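Local atomic coordinates of greglin (Schistocerca gregaria, PDB entry 4GI3), a protein that inhibits serine proteases, including subtilisin, neutrophil and pancreatic elastases, chymotrypsin and cathepsin G, but not pancreatic trypsin. Residues Asn46-Glu49 against Val50-Cys53. Numbering follows the deposited sequence.
Sequences NECE and VRKC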
loop_
_atom_site.group_PDB
_atom_site.type_symbol
_atom_site.label_atom_id
_atom_site.label_comp_id
_atom_site.label_asym_id
_atom_site.label_seq_id
_atom_site.Cartn_x
_atom_site.Cartn_y
_atom_site.Cartn_z
ATOM N N ASN B 46 3.200 3.244 -14.308
ATOM C CA ASN B 46 4.089 2.079 -14.331
ATOM C C ASN B 46 3.782 1.176 -15.521
ATOM O O ASN B 46 2.730 1.331 -16.160
ATOM C CB ASN B 46 4.032 1.282 -13.001
ATOM C CG ASN B 46 2.677 0.775 -12.622
ATOM O OD1 ASN B 46 1.962 0.154 -13.417
ATOM N ND2 ASN B 46 2.308 0.993 -11.365
ATOM N N GLU B 47 4.672 0.174 -15.775
ATOM C CA GLU B 47 4.503 -0.797 -16.854
ATOM C C GLU B 47 3.228 -1.597 -16.705
ATOM O O GLU B 47 2.608 -1.878 -17.714
ATOM C CB GLU B 47 5.679 -1.765 -16.913
ATOM C CG GLU B 47 6.908 -1.287 -17.651
ATOM C CD GLU B 47 7.943 -2.391 -17.781
ATOM O OE1 GLU B 47 7.577 -3.501 -18.235
ATOM O OE2 GLU B 47 9.110 -2.164 -17.386
ATOM N N CYS B 48 2.815 -1.973 -15.459
ATOM C CA CYS B 48 1.573 -2.728 -15.273
ATOM C C CYS B 48 0.371 -2.017 -15.893
ATOM O O CYS B 48 -0.444 -2.666 -16.538
ATOM C CB CYS B 48 1.319 -3.061 -13.803
ATOM S SG CYS B 48 -0.109 -4.150 -13.534
ATOM N N GLU B 49 0.260 -0.699 -15.684
ATOM C CA GLU B 49 -0.853 0.101 -16.219
ATOM C C GLU B 49 -0.855 0.152 -17.755
ATOM O O GLU B 49 -1.929 0.068 -18.358
ATOM C CB GLU B 49 -0.896 1.503 -15.610
ATOM C CG GLU B 49 -1.331 1.532 -14.138
ATOM C CD GLU B 49 -2.710 1.022 -13.741
ATOM O OE1 GLU B 49 -2.868 0.645 -12.557
ATOM O OE2 GLU B 49 -3.634 1.012 -14.587
ATOM N N VAL B 50 0.343 0.221 -18.376
ATOM C CA VAL B 50 0.472 0.216 -19.846
ATOM C C VAL B 50 -0.084 -1.105 -20.383
ATOM O O VAL B 50 -0.883 -1.099 -21.322
ATOM C CB VAL B 50 1.920 0.408 -20.366
ATOM C CG1 VAL B 50 1.906 0.628 -21.875
ATOM C CG2 VAL B 50 2.640 1.548 -19.683
ATOM N N ARG B 51 0.357 -2.243 -19.785
ATOM C CA ARG B 51 -0.058 -3.593 -20.163
ATOM C C ARG B 51 -1.563 -3.807 -20.021
ATOM O O ARG B 51 -2.166 -4.480 -20.855
ATOM C CB ARG B 51 0.708 -4.645 -19.359
ATOM C CG ARG B 51 2.180 -4.783 -19.744
ATOM C CD ARG B 51 2.826 -6.019 -19.115
ATOM N NE ARG B 51 3.134 -5.847 -17.690
ATOM C CZ ARG B 51 2.411 -6.347 -16.688
ATOM N NH1 ARG B 51 1.316 -7.058 -16.940
ATOM N NH2 ARG B 51 2.775 -6.140 -15.430
ATOM N N LYS B 52 -2.164 -3.220 -18.969
ATOM C CA LYS B 52 -3.594 -3.310 -18.671
ATOM C C LYS B 52 -4.382 -2.654 -19.819
ATOM O O LYS B 52 -5.313 -3.268 -20.342
ATOM C CB LYS B 52 -3.884 -2.608 -17.335
ATOM C CG LYS B 52 -5.350 -2.704 -16.878
ATOM C CD LYS B 52 -5.716 -1.698 -15.779
ATOM C CE LYS B 52 -5.130 -2.029 -14.432
ATOM N NZ LYS B 52 -5.405 -0.966 -13.423
ATOM N N CYS B 53 -3.973 -1.427 -20.212
ATOM C CA CYS B 53 -4.548 -0.630 -21.294
ATOM C C CYS B 53 -4.495 -1.418 -22.613
ATOM O O CYS B 53 -5.515 -1.541 -23.281
ATOM C CB CYS B 53 -3.837 0.718 -21.397
ATOM S SG CYS B 53 -4.609 1.897 -22.542
#
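E49 and K52 run side by side on one flank of the helix, three residues apart, and close a salt bridge there. K52 NZ sits 2.9 Å from E49 OE2, meeting it on the syn side but 22° out of the carboxylate plane; the second contact, to E49 OE1, is weak. The glutamate reaches its partner by bending at chi2 (-61°); the lysine starts with CG anti to N and bends further out, at chi3, laying CE against OE2. R51, next to K52 in sequence, bends at chi3 and folds back over the preceding turn. Its guanidinium lies with one face over C48 CA, NH2 being 3.6 Å from that carbon, while the aliphatic CG brushes E47 O. V50 CG2 packs against N46 O, 3.5 Å away. Beneath these side chains run alpha-helical i to i+4 bonds: R51 N to E47 O is nearly straight (170°), K52 N to C48 O and C53 N to E49 O follow, and V50 N to N46 O is weak. N46 is the N-cap of helix 47-57, which packs against the three-stranded antiparallel sheet, a topology consistent with a Kazal-type inhibitor. N46 OD1 accepts from E49 N at 3.0 Å, occupying an amide of the first turn; N46 ND2 donates to I28 O, tying the helix start to the segment after strand 25-26. C48 is bridged to C25 and C53 to C76; C55, later in the same helix, is bridged to C21. V50 packs on the sheet, touching V32, V34, F44 and Y61. K52 NZ also has a weak bond to S23 O; the chain of another protein packs on this flank, polar side chains against C48 and R51 and its backbone against E49 and K52.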